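Long-range contacts in chemotactic transducer PctC (Pseudomonas aeruginosa, PDB 5LTV), which binds gamma-aminobutyrate in its ligand-binding domain, which is probably periplasmic, and probably passes the signal on to steer bacterial chemotaxis: residues V60-D71 / A150-A158; Y188-I198 / L208-P216. All blocks are in the same frame, centred on the assembly; numbering follows the deposited sequence.

Contact 1: V60-D71 / A150-A158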
ATOM      1  N   VAL A  60      -6.639   1.889   9.127  1.00 28.44           N
ATOM      2  CA  VAL A  60      -7.590   2.262   8.076  1.00 26.83           C
ATOM      3  C   VAL A  60      -8.939   1.604   8.336  1.00 27.59           C
ATOM      4  O   VAL A  60     -10.003   2.248   8.233  1.00 29.52           O
ATOM      5  CB  VAL A  60      -7.004   1.905   6.691  1.00 29.00           C
ATOM      6  CG1 VAL A  60      -8.012   2.090   5.601  1.00 26.20           C
ATOM      7  CG2 VAL A  60      -5.773   2.798   6.418  1.00 27.97           C
ATOM      8  N   GLU A  61      -8.908   0.344   8.776  1.00 22.50           N
ATOM      9  CA  GLU A  61     -10.122  -0.302   9.229  1.00 23.57           C
ATOM     10  C   GLU A  61     -10.771   0.488  10.355  1.00 25.53           C
ATOM     11  O   GLU A  61     -12.006   0.628  10.394  1.00 23.06           O
ATOM     12  CB  GLU A  61      -9.836  -1.734   9.696  1.00 25.07           C
ATOM     13  CG  GLU A  61      -9.809  -2.729   8.583  1.00 34.38           C
ATOM     14  CD  GLU A  61      -8.837  -3.894   8.795  1.00 45.95           C
ATOM     15  OE1 GLU A  61      -8.562  -4.627   7.813  1.00 50.29           O
ATOM     16  OE2 GLU A  61      -8.349  -4.116   9.931  1.00 46.76           O
ATOM     17  N   GLY A  62      -9.968   0.986  11.299  1.00 21.99           N
ATOM     18  CA  GLY A  62     -10.572   1.688  12.425  1.00 21.77           C
ATOM     19  C   GLY A  62     -11.111   3.048  12.032  1.00 27.80           C
ATOM     20  O   GLY A  62     -12.060   3.560  12.652  1.00 26.26           O
ATOM     21  N   LEU A  63     -10.518   3.658  10.988  1.00 26.72           N
ATOM     22  CA  LEU A  63     -11.005   4.933  10.478  1.00 22.83           C
ATOM     23  C   LEU A  63     -12.387   4.752   9.882  1.00 24.15           C
ATOM     24  O   LEU A  63     -13.291   5.548  10.122  1.00 28.52           O
ATOM     25  CB  LEU A  63     -10.035   5.502   9.424  1.00 21.69           C
ATOM     26  CG  LEU A  63     -10.505   6.750   8.637  1.00 22.35           C
ATOM     27  CD1 LEU A  63     -10.999   7.854   9.552  1.00 20.94           C
ATOM     28  CD2 LEU A  63      -9.356   7.342   7.784  1.00 23.97           C
ATOM     29  N   ALA A  64     -12.562   3.684   9.101  1.00 28.89           N
ATOM     30  CA  ALA A  64     -13.879   3.370   8.555  1.00 31.89           C
ATOM     31  C   ALA A  64     -14.904   3.117   9.649  1.00 30.50           C
ATOM     32  O   ALA A  64     -16.027   3.641   9.582  1.00 30.32           O
ATOM     33  CB  ALA A  64     -13.784   2.153   7.631  1.00 29.82           C
ATOM     34  N   SER A  65     -14.566   2.298  10.653  1.00 26.00           N
ATOM     35  CA  SER A  65     -15.543   2.074  11.725  1.00 27.07           C
ATOM     36  C   SER A  65     -15.838   3.361  12.499  1.00 24.84           C
ATOM     37  O   SER A  65     -16.996   3.631  12.822  1.00 26.86           O
ATOM     38  CB  SER A  65     -15.083   0.961  12.671  1.00 27.50           C
ATOM     39  OG  SER A  65     -13.813   1.213  13.219  1.00 33.91           O
ATOM     40  N   GLN A  66     -14.821   4.175  12.793  1.00 21.78           N
ATOM     41  CA  GLN A  66     -15.082   5.468  13.427  1.00 29.68           C
ATOM     42  C   GLN A  66     -16.074   6.304  12.640  1.00 28.81           C
ATOM     43  O   GLN A  66     -16.939   6.956  13.232  1.00 28.24           O
ATOM     44  CB  GLN A  66     -13.814   6.268  13.532  1.00 29.77           C
ATOM     45  CG  GLN A  66     -12.989   6.098  14.683  1.00 37.73           C
ATOM     46  CD  GLN A  66     -11.770   6.879  14.448  1.00 33.83           C
ATOM     47  OE1 GLN A  66     -11.785   8.082  14.617  1.00 28.10           O
ATOM     48  NE2 GLN A  66     -10.688   6.205  14.097  1.00 34.54           N
ATOM     49  N   LEU A  67     -15.907   6.364  11.307  1.00 28.14           N
ATOM     50  CA  LEU A  67     -16.779   7.206  10.484  1.00 27.72           C
ATOM     51  C   LEU A  67     -18.188   6.633  10.392  1.00 26.90           C
ATOM     52  O   LEU A  67     -19.161   7.393  10.428  1.00 26.45           O
ATOM     53  CB  LEU A  67     -16.195   7.387   9.086  1.00 24.55           C
ATOM     54  CG  LEU A  67     -14.887   8.152   8.982  1.00 26.83           C
ATOM     55  CD1 LEU A  67     -14.238   7.975   7.618  1.00 31.24           C
ATOM     56  CD2 LEU A  67     -15.163   9.579   9.223  1.00 23.52           C
ATOM     57  N   ALA A  68     -18.323   5.296  10.278  1.00 22.88           N
ATOM     58  CA  ALA A  68     -19.655   4.689  10.310  1.00 24.84           C
ATOM     59  C   ALA A  68     -20.381   4.972  11.629  1.00 29.94           C
ATOM     60  O   ALA A  68     -21.618   4.926  11.679  1.00 32.00           O
ATOM     61  CB  ALA A  68     -19.570   3.169  10.084  1.00 23.06           C
ATOM     62  N   LEU A  69     -19.635   5.203  12.712  1.00 28.84           N
ATOM     63  CA  LEU A  69     -20.245   5.414  14.021  1.00 29.87           C
ATOM     64  C   LEU A  69     -20.709   6.838  14.242  1.00 29.25           C
ATOM     65  O   LEU A  69     -21.383   7.080  15.247  1.00 32.66           O
ATOM     66  CB  LEU A  69     -19.268   5.043  15.150  1.00 30.25           C
ATOM     67  CG  LEU A  69     -18.869   3.580  15.453  1.00 35.79           C
ATOM     68  CD1 LEU A  69     -17.928   3.529  16.637  1.00 34.88           C
ATOM     69  CD2 LEU A  69     -20.123   2.733  15.736  1.00 34.83           C
ATOM     70  N   LEU A  70     -20.311   7.787  13.400  1.00 27.55           N
ATOM     71  CA  LEU A  70     -20.793   9.174  13.536  1.00 32.29           C
ATOM     72  C   LEU A  70     -22.296   9.193  13.432  1.00 33.14           C
ATOM     73  O   LEU A  70     -22.852   8.753  12.420  1.00 38.18           O
ATOM     74  CB  LEU A  70     -20.205  10.067  12.438  1.00 29.10           C
ATOM     75  CG  LEU A  70     -18.685  10.271  12.452  1.00 30.43           C
ATOM     76  CD1 LEU A  70     -18.255  11.257  11.345  1.00 24.18           C
ATOM     77  CD2 LEU A  70     -18.255  10.759  13.825  1.00 27.23           C
ATOM     78  N   ASP A  71     -22.955   9.713  14.460  1.00 39.07           N
ATOM     79  CA  ASP A  71     -24.401   9.911  14.390  1.00 40.72           C
ATOM     80  C   ASP A  71     -24.787  10.942  13.338  1.00 38.74           C
ATOM     81  O   ASP A  71     -25.831  10.806  12.696  1.00 40.50           O
ATOM     82  CB  ASP A  71     -24.931  10.285  15.768  1.00 49.43           C
ATOM     83  CG  ASP A  71     -25.010   9.063  16.693  1.00 64.24           C
ATOM     84  OD1 ASP A  71     -25.367   7.963  16.199  1.00 66.76           O
ATOM     85  OD2 ASP A  71     -24.710   9.182  17.905  1.00 70.20           O
ATOM     86  N   ALA A 150      -1.933   3.017  -1.405  1.00 24.33           N
ATOM     87  CA  ALA A 150      -3.018   3.324  -0.491  1.00 27.19           C
ATOM     88  C   ALA A 150      -3.657   2.038   0.018  1.00 27.67           C
ATOM     89  O   ALA A 150      -3.602   0.991  -0.624  1.00 24.72           O
ATOM     90  CB  ALA A 150      -4.073   4.208  -1.162  1.00 26.47           C
ATOM     91  N   MET A 151      -4.268   2.138   1.183  1.00 29.22           N
ATOM     92  CA  MET A 151      -5.181   1.143   1.698  1.00 24.08           C
ATOM     93  C   MET A 151      -6.540   1.794   1.802  1.00 25.21           C
ATOM     94  O   MET A 151      -6.656   2.870   2.399  1.00 27.10           O
ATOM     95  CB  MET A 151      -4.708   0.674   3.054  1.00 24.85           C
ATOM     96  CG  MET A 151      -3.516  -0.204   2.969  1.00 26.50           C
ATOM     97  SD  MET A 151      -2.638  -0.211   4.559  1.00 32.81           S
ATOM     98  CE  MET A 151      -1.249  -1.327   4.176  1.00 29.46           C
ATOM     99  N   SER A 152      -7.565   1.178   1.201  1.00 24.77           N
ATOM    100  CA  SER A 152      -8.869   1.845   1.077  1.00 27.84           C
ATOM    101  C   SER A 152     -10.010   0.845   1.257  1.00 29.31           C
ATOM    102  O   SER A 152      -9.853  -0.360   1.014  1.00 22.82           O
ATOM    103  CB  SER A 152      -9.033   2.577  -0.286  1.00 24.45           C
ATOM    104  OG  SER A 152      -8.945   1.671  -1.414  1.00 26.64           O
ATOM    105  N   LEU A 153     -11.158   1.358   1.709  1.00 26.51           N
ATOM    106  CA  LEU A 153     -12.317   0.504   1.897  1.00 28.13           C
ATOM    107  C   LEU A 153     -13.582   1.352   1.939  1.00 28.41           C
ATOM    108  O   LEU A 153     -13.544   2.501   2.394  1.00 27.03           O
ATOM    109  CB  LEU A 153     -12.199  -0.355   3.171  1.00 34.13           C
ATOM    110  CG  LEU A 153     -11.765   0.074   4.582  1.00 34.02           C
ATOM    111  CD1 LEU A 153     -11.693   1.564   4.848  1.00 32.39           C
ATOM    112  CD2 LEU A 153     -12.669  -0.613   5.605  1.00 29.87           C
ATOM    113  N   PRO A 154     -14.721   0.797   1.502  1.00 28.58           N
ATOM    114  CA  PRO A 154     -15.986   1.538   1.574  1.00 26.78           C
ATOM    115  C   PRO A 154     -16.367   1.827   3.008  1.00 26.33           C
ATOM    116  O   PRO A 154     -16.017   1.087   3.924  1.00 33.41           O
ATOM    117  CB  PRO A 154     -16.996   0.592   0.917  1.00 28.51           C
ATOM    118  CG  PRO A 154     -16.093  -0.432   0.144  1.00 31.35           C
ATOM    119  CD  PRO A 154     -14.911  -0.592   1.035  1.00 27.07           C
ATOM    120  N   VAL A 155     -17.060   2.948   3.193  1.00 29.75           N
ATOM    121  CA  VAL A 155     -17.663   3.371   4.463  1.00 28.94           C
ATOM    122  C   VAL A 155     -19.163   3.534   4.242  1.00 31.12           C
ATOM    123  O   VAL A 155     -19.590   4.328   3.389  1.00 31.67           O
ATOM    124  CB  VAL A 155     -17.060   4.702   4.959  1.00 30.55           C
ATOM    125  CG1 VAL A 155     -17.627   5.086   6.357  1.00 27.21           C
ATOM    126  CG2 VAL A 155     -15.536   4.622   4.971  1.00 30.65           C
ATOM    127  N   ARG A 156     -19.959   2.776   4.982  0.57 30.89           N
ATOM    128  CA  ARG A 156     -21.406   2.920   4.970  0.57 30.67           C
ATOM    129  C   ARG A 156     -21.851   3.518   6.302  0.57 31.58           C
ATOM    130  O   ARG A 156     -21.188   3.348   7.329  0.57 31.00           O
ATOM    131  CB  ARG A 156     -22.116   1.569   4.718  0.57 29.24           C
ATOM    132  CG  ARG A 156     -22.024   1.030   3.263  0.57 29.34           C
ATOM    133  CD  ARG A 156     -22.578  -0.407   3.139  0.57 31.42           C
ATOM    134  NE  ARG A 156     -22.486  -0.970   1.774  0.57 32.50           N
ATOM    135  CZ  ARG A 156     -21.412  -1.587   1.270  0.57 29.95           C
ATOM    136  NH1 ARG A 156     -20.312  -1.742   1.999  0.57 26.90           N
ATOM    137  NH2 ARG A 156     -21.438  -2.047   0.031  0.57 34.85           N
ATOM    138  N   HIS A 157     -22.956   4.262   6.272  1.00 30.91           N
ATOM    139  CA  HIS A 157     -23.583   4.755   7.487  1.00 32.02           C
ATOM    140  C   HIS A 157     -25.033   4.303   7.463  1.00 30.79           C
ATOM    141  O   HIS A 157     -25.745   4.556   6.486  1.00 31.00           O
ATOM    142  CB  HIS A 157     -23.467   6.272   7.617  1.00 34.03           C
ATOM    143  CG  HIS A 157     -24.207   6.815   8.795  1.00 36.06           C
ATOM    144  ND1 HIS A 157     -23.937   6.423  10.091  1.00 39.78           N
ATOM    145  CD2 HIS A 157     -25.251   7.673   8.871  1.00 36.28           C
ATOM    146  CE1 HIS A 157     -24.758   7.048  10.916  1.00 36.70           C
ATOM    147  NE2 HIS A 157     -25.566   7.808  10.200  1.00 36.93           N
ATOM    148  N   ALA A 158     -25.448   3.572   8.501  1.00 30.31           N
ATOM    149  CA  ALA A 158     -26.791   2.982   8.541  1.00 29.50           C
ATOM    150  C   ALA A 158     -27.115   2.222   7.246  1.00 32.75           C
ATOM    151  O   ALA A 158     -28.258   2.240   6.764  1.00 32.81           O
ATOM    152  CB  ALA A 158     -27.854   4.060   8.806  1.00 24.72           C
TER
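The ring of H157 donates from ND1 to the carbonyl O of A68, a 3.2 Å bond with an N-H...O angle of 156°. A68 O lies at the ring edge, in the plane of the imidazole. From the carbonyl's side the donor stands above the plane of the C=O group. H157 holds CG anti to its backbone N (chi1 175°), and this carries the ring to the carbonyls of A68 and L70. Its CE1 comes 3.0 Å from L70 O. The CB of A68 sits on R156 O.

The long N-terminal helix here runs along the membrane-distal sheet of a double Cache domain. Helix 60-68 and strand 150-157 point nearly the same way, at 18°, with axes 7.6 Å apart. A64 faces the strand with its CB. This CB meets both methyls of L153, CD1 at 3.5 Å and CD2 at 3.6 Å. V155 fits beside it, with CG2 4.0 Å from A64 CB and CG1 against L67 CB at 3.8 Å. V60 and L153 lie alongside each other, pointing opposite ways. V60 CG1 touches L153 CD1 at 3.8 Å and also packs on M151 O.

Contact 2: Y188-I198 / L208-P216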
ATOM      1  N   TYR A 188      20.683  -6.743  -1.510  1.00 73.34           N
ATOM      2  CA  TYR A 188      19.560  -5.838  -1.284  1.00 64.11           C
ATOM      3  C   TYR A 188      18.244  -6.608  -1.394  1.00 57.79           C
ATOM      4  O   TYR A 188      18.213  -7.795  -1.725  1.00 55.27           O
ATOM      5  CB  TYR A 188      19.599  -4.666  -2.269  1.00 61.98           C
ATOM      6  CG  TYR A 188      19.487  -5.061  -3.725  1.00 59.39           C
ATOM      7  CD1 TYR A 188      20.608  -5.456  -4.461  1.00 59.20           C
ATOM      8  CD2 TYR A 188      18.267  -5.030  -4.368  1.00 57.39           C
ATOM      9  CE1 TYR A 188      20.495  -5.815  -5.799  1.00 57.50           C
ATOM     10  CE2 TYR A 188      18.148  -5.374  -5.700  1.00 57.68           C
ATOM     11  CZ  TYR A 188      19.251  -5.770  -6.408  1.00 56.97           C
ATOM     12  OH  TYR A 188      19.065  -6.115  -7.724  1.00 58.60           O
ATOM     13  N   ALA A 189      17.143  -5.913  -1.104  1.00 55.32           N
ATOM     14  CA  ALA A 189      15.821  -6.527  -1.137  1.00 51.45           C
ATOM     15  C   ALA A 189      14.824  -5.642  -1.881  1.00 47.09           C
ATOM     16  O   ALA A 189      14.832  -4.420  -1.720  1.00 46.59           O
ATOM     17  CB  ALA A 189      15.324  -6.804   0.283  1.00 48.33           C
ATOM     18  N   PHE A 190      13.960  -6.247  -2.695  1.00 42.77           N
ATOM     19  CA  PHE A 190      12.876  -5.470  -3.285  1.00 36.84           C
ATOM     20  C   PHE A 190      11.560  -6.247  -3.151  1.00 36.75           C
ATOM     21  O   PHE A 190      11.497  -7.331  -2.555  1.00 38.45           O
ATOM     22  CB  PHE A 190      13.222  -5.049  -4.721  1.00 34.82           C
ATOM     23  CG  PHE A 190      13.328  -6.164  -5.700  1.00 38.61           C
ATOM     24  CD1 PHE A 190      14.519  -6.881  -5.845  1.00 38.82           C
ATOM     25  CD2 PHE A 190      12.248  -6.469  -6.533  1.00 41.63           C
ATOM     26  CE1 PHE A 190      14.617  -7.905  -6.775  1.00 42.05           C
ATOM     27  CE2 PHE A 190      12.328  -7.498  -7.459  1.00 43.73           C
ATOM     28  CZ  PHE A 190      13.515  -8.216  -7.594  1.00 45.54           C
ATOM     29  N   LEU A 191      10.485  -5.645  -3.642  1.00 34.56           N
ATOM     30  CA  LEU A 191       9.156  -6.223  -3.535  1.00 33.67           C
ATOM     31  C   LEU A 191       8.549  -6.300  -4.927  1.00 34.09           C
ATOM     32  O   LEU A 191       8.644  -5.352  -5.698  1.00 35.48           O
ATOM     33  CB  LEU A 191       8.267  -5.406  -2.585  1.00 29.10           C
ATOM     34  CG  LEU A 191       7.007  -6.144  -2.109  1.00 30.81           C
ATOM     35  CD1 LEU A 191       7.270  -7.035  -0.867  1.00 31.78           C
ATOM     36  CD2 LEU A 191       5.919  -5.148  -1.803  1.00 25.89           C
ATOM     37  N   VAL A 192       7.933  -7.434  -5.242  1.00 36.52           N
ATOM     38  CA  VAL A 192       7.476  -7.724  -6.594  1.00 36.39           C
ATOM     39  C   VAL A 192       6.197  -8.546  -6.495  1.00 38.05           C
ATOM     40  O   VAL A 192       6.043  -9.378  -5.591  1.00 39.23           O
ATOM     41  CB  VAL A 192       8.570  -8.458  -7.412  1.00 36.50           C
ATOM     42  CG1 VAL A 192       8.945  -9.788  -6.759  1.00 35.07           C
ATOM     43  CG2 VAL A 192       8.114  -8.706  -8.842  1.00 37.07           C
ATOM     44  N   SER A 193       5.263  -8.291  -7.401  1.00 40.28           N
ATOM     45  CA  SER A 193       4.005  -9.012  -7.383  1.00 41.80           C
ATOM     46  C   SER A 193       4.177 -10.363  -8.066  1.00 47.68           C
ATOM     47  O   SER A 193       5.166 -10.619  -8.763  1.00 47.84           O
ATOM     48  CB  SER A 193       2.898  -8.211  -8.071  1.00 38.78           C
ATOM     49  OG  SER A 193       3.016  -8.277  -9.484  1.00 38.54           O
ATOM     50  N   ASP A 194       3.182 -11.229  -7.862  1.00 47.34           N
ATOM     51  CA  ASP A 194       3.205 -12.562  -8.458  1.00 51.06           C
ATOM     52  C   ASP A 194       3.252 -12.510  -9.978  1.00 48.54           C
ATOM     53  O   ASP A 194       3.822 -13.408 -10.610  1.00 51.88           O
ATOM     54  CB  ASP A 194       1.989 -13.364  -7.983  1.00 55.86           C
ATOM     55  CG  ASP A 194       0.670 -12.643  -8.223  1.00 60.51           C
ATOM     56  OD1 ASP A 194       0.649 -11.432  -8.562  1.00 62.62           O
ATOM     57  OD2 ASP A 194      -0.366 -13.307  -8.044  1.00 63.96           O
ATOM     58  N   ALA A 195       2.673 -11.474 -10.579  1.00 45.79           N
ATOM     59  CA  ALA A 195       2.698 -11.317 -12.028  1.00 46.36           C
ATOM     60  C   ALA A 195       4.022 -10.779 -12.558  1.00 41.67           C
ATOM     61  O   ALA A 195       4.180 -10.685 -13.777  1.00 44.70           O
ATOM     62  CB  ALA A 195       1.559 -10.387 -12.471  1.00 45.40           C
ATOM     63  N   GLY A 196       4.947 -10.384 -11.690  1.00 42.38           N
ATOM     64  CA  GLY A 196       6.220  -9.813 -12.104  1.00 41.35           C
ATOM     65  C   GLY A 196       6.367  -8.310 -12.028  1.00 42.85           C
ATOM     66  O   GLY A 196       7.385  -7.795 -12.507  1.00 45.27           O
ATOM     67  N   LYS A 197       5.403  -7.585 -11.441  0.64 43.52           N
ATOM     68  CA  LYS A 197       5.460  -6.122 -11.338  0.64 44.24           C
ATOM     69  C   LYS A 197       6.258  -5.690 -10.108  0.64 42.09           C
ATOM     70  O   LYS A 197       5.890  -6.023  -8.976  0.64 40.89           O
ATOM     71  CB  LYS A 197       4.051  -5.527 -11.269  0.64 46.38           C
ATOM     72  CG  LYS A 197       4.005  -3.986 -11.191  0.64 47.75           C
ATOM     73  CD  LYS A 197       4.077  -3.348 -12.570  0.64 51.01           C
ATOM     74  CE  LYS A 197       2.710  -2.816 -12.994  0.64 51.91           C
ATOM     75  NZ  LYS A 197       1.639  -3.871 -12.925  0.64 52.46           N
ATOM     76  N   ILE A 198       7.327  -4.924 -10.329  1.00 39.71           N
ATOM     77  CA  ILE A 198       8.144  -4.397  -9.240  1.00 38.09           C
ATOM     78  C   ILE A 198       7.378  -3.293  -8.509  1.00 35.44           C
ATOM     79  O   ILE A 198       7.005  -2.279  -9.104  1.00 35.26           O
ATOM     80  CB  ILE A 198       9.489  -3.868  -9.763  1.00 38.21           C
ATOM     81  CG1 ILE A 198      10.292  -4.990 -10.425  1.00 42.37           C
ATOM     82  CG2 ILE A 198      10.291  -3.215  -8.633  1.00 34.22           C
ATOM     83  CD1 ILE A 198      11.635  -4.519 -10.920  1.00 44.58           C
ATOM     84  N   LEU A 208       7.405  -0.198 -10.664  1.00 41.66           N
ATOM     85  CA  LEU A 208       6.352  -0.412 -11.660  1.00 45.35           C
ATOM     86  C   LEU A 208       6.884  -0.934 -12.986  1.00 49.02           C
ATOM     87  O   LEU A 208       6.114  -1.035 -13.951  1.00 51.70           O
ATOM     88  CB  LEU A 208       5.497   0.839 -11.923  1.00 44.08           C
ATOM     89  CG  LEU A 208       4.606   1.322 -10.775  1.00 43.06           C
ATOM     90  CD1 LEU A 208       3.600   2.349 -11.271  1.00 40.80           C
ATOM     91  CD2 LEU A 208       3.887   0.155 -10.081  1.00 40.83           C
ATOM     92  N   LYS A 209       8.168  -1.264 -13.072  1.00 49.64           N
ATOM     93  CA  LYS A 209       8.638  -2.023 -14.212  1.00 51.31           C
ATOM     94  C   LYS A 209       8.371  -3.511 -13.990  1.00 50.74           C
ATOM     95  O   LYS A 209       8.238  -3.987 -12.857  1.00 48.85           O
ATOM     96  CB  LYS A 209      10.131  -1.792 -14.433  1.00 53.71           C
ATOM     97  CG  LYS A 209      10.484  -0.843 -15.576  1.00 56.36           C
ATOM     98  CD  LYS A 209       9.958   0.566 -15.348  1.00 57.17           C
ATOM     99  CE  LYS A 209      10.895   1.609 -15.969  1.00 57.61           C
ATOM    100  NZ  LYS A 209      10.557   3.018 -15.527  1.00 57.35           N
ATOM    101  N   THR A 210       8.310  -4.258 -15.088  1.00 51.19           N
ATOM    102  CA  THR A 210       8.317  -5.706 -14.942  1.00 52.42           C
ATOM    103  C   THR A 210       9.729  -6.208 -14.674  1.00 52.85           C
ATOM    104  O   THR A 210      10.721  -5.504 -14.899  1.00 54.21           O
ATOM    105  CB  THR A 210       7.772  -6.392 -16.185  1.00 52.48           C
ATOM    106  OG1 THR A 210       8.685  -6.181 -17.278  1.00 56.17           O
ATOM    107  CG2 THR A 210       6.388  -5.829 -16.524  1.00 49.49           C
ATOM    108  N   LEU A 211       9.817  -7.445 -14.176  1.00 54.90           N
ATOM    109  CA  LEU A 211      11.137  -8.023 -13.956  1.00 59.52           C
ATOM    110  C   LEU A 211      11.884  -8.186 -15.264  1.00 64.94           C
ATOM    111  O   LEU A 211      13.109  -8.021 -15.305  1.00 65.93           O
ATOM    112  CB  LEU A 211      11.030  -9.365 -13.238  1.00 59.34           C
ATOM    113  CG  LEU A 211      11.083  -9.288 -11.715  1.00 58.69           C
ATOM    114  CD1 LEU A 211      10.397 -10.480 -11.149  1.00 58.25           C
ATOM    115  CD2 LEU A 211      12.512  -9.232 -11.205  1.00 60.14           C
ATOM    116  N   ALA A 212      11.162  -8.491 -16.346  1.00 68.19           N
ATOM    117  CA  ALA A 212      11.791  -8.596 -17.657  1.00 70.91           C
ATOM    118  C   ALA A 212      12.354  -7.254 -18.112  1.00 72.73           C
ATOM    119  O   ALA A 212      13.374  -7.218 -18.812  1.00 71.83           O
ATOM    120  CB  ALA A 212      10.776  -9.139 -18.666  1.00 71.45           C
ATOM    121  N   GLU A 213      11.711  -6.144 -17.720  1.00 76.71           N
ATOM    122  CA  GLU A 213      12.254  -4.816 -18.002  1.00 81.74           C
ATOM    123  C   GLU A 213      13.462  -4.494 -17.123  1.00 86.07           C
ATOM    124  O   GLU A 213      14.416  -3.860 -17.580  1.00 87.86           O
ATOM    125  CB  GLU A 213      11.181  -3.759 -17.787  1.00 82.36           C
ATOM    126  CG  GLU A 213      10.163  -3.625 -18.887  1.00 84.73           C
ATOM    127  CD  GLU A 213       9.138  -2.575 -18.551  1.00 87.47           C
ATOM    128  OE1 GLU A 213       8.131  -2.928 -17.902  1.00 87.61           O
ATOM    129  OE2 GLU A 213       9.341  -1.390 -18.905  1.00 89.08           O
ATOM    130  N   ALA A 214      13.426  -4.914 -15.859  1.00 88.75           N
ATOM    131  CA  ALA A 214      14.506  -4.578 -14.937  1.00 90.30           C
ATOM    132  C   ALA A 214      15.772  -5.382 -15.221  1.00 91.47           C
ATOM    133  O   ALA A 214      16.880  -4.858 -15.073  1.00 93.31           O
ATOM    134  CB  ALA A 214      14.047  -4.800 -13.494  1.00 90.00           C
ATOM    135  N   TYR A 215      15.635  -6.655 -15.611  1.00 91.50           N
ATOM    136  CA  TYR A 215      16.775  -7.555 -15.822  1.00 92.02           C
ATOM    137  C   TYR A 215      16.674  -8.226 -17.185  1.00 89.84           C
ATOM    138  O   TYR A 215      16.319  -9.410 -17.289  1.00 90.17           O
ATOM    139  CB  TYR A 215      16.865  -8.592 -14.703  1.00 93.90           C
ATOM    140  CG  TYR A 215      16.927  -7.940 -13.349  1.00 97.27           C
ATOM    141  CD1 TYR A 215      17.933  -7.027 -13.042  1.00 98.38           C
ATOM    142  CD2 TYR A 215      15.970  -8.217 -12.382  1.00 98.22           C
ATOM    143  CE1 TYR A 215      17.989  -6.410 -11.802  1.00 98.72           C
ATOM    144  CE2 TYR A 215      16.017  -7.608 -11.138  1.00 98.36           C
ATOM    145  CZ  TYR A 215      17.028  -6.704 -10.848  1.00 99.05           C
ATOM    146  OH  TYR A 215      17.078  -6.096  -9.603  1.00 97.78           O
ATOM    147  N   PRO A 216      17.017  -7.502 -18.261  1.00 86.91           N
ATOM    148  CA  PRO A 216      16.914  -7.979 -19.648  1.00 85.90           C
ATOM    149  C   PRO A 216      17.875  -9.123 -19.982  1.00 83.88           C
ATOM    150  O   PRO A 216      18.763  -9.468 -19.196  1.00 82.44           O
ATOM    151  CB  PRO A 216      17.251  -6.731 -20.466  1.00 85.77           C
ATOM    152  CG  PRO A 216      18.078  -5.889 -19.547  1.00 86.07           C
ATOM    153  CD  PRO A 216      17.555  -6.134 -18.177  1.00 84.99           C
TER
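Y188 and Y215 point at each other, and their hydroxyls share a hydrogen bond, OH to OH 2.7 Å. The two segments belong to the membrane-proximal half of the double Cache domain, where strand 188-193 and the loop after it meet the short helix 211-214. Y215 OH lies in the plane of the Y188 ring, at its edge, while Y188 OH stands oblique to the Y215 ring. Y215 is poorly ordered, and its OH makes a further weak bond to H201 NE2.

F190 lies alongside Y215 but runs the other way, with its CZ near the plane of the Y215 ring, at the edge. The same CZ meets L211 CD2 at 3.9 Å, an oblique contact. V192 is set square to L211. With CG1 between the backbone N and the carbonyl carbon (chi1 60°), CG2 is left to touch L211 CD1 at 3.7 Å. L211 thus spreads its two methyls over two neighbours on one side of the strand. I198 extends CD1 to A214 CB, 3.5 Å away.

The backbones meet at a single antiparallel bridge, K197 with T210. It is flanked by I198 N to K209 O, 2.8 Å and almost straight at 168°, and by L211 N to G196 O. L208 N donates to I198 O. T210 and E213 form a capping box: E213 N bonds to T210 OG1 at 3.1 Å, and T210 N meets E213 OE1 from above the carboxylate plane.

Contact 1 and contact 2 lie on opposite sides of the chain's centre, with their own centres 33 Å apart. Their nearest atoms are about 10 Å apart, so they do not touch. Each belongs to a different five-stranded antiparallel sheet, and both sheets have the strand order 2-1-5-4-3. Contact 1 joins helix 34-68 to the sheet of the ligand-binding half. Contact 2 joins strand 188-193 and the start of edge strand 198-200 to helix 211-214. The bound gamma-aminobutyrate is about 12 Å from the side chains of V60 in contact 1 and L208 in contact 2. Neither contact supplies a pocket residue, but in contact 1 S152 OG bonds W123 O and A150 touches F139, both of the pocket.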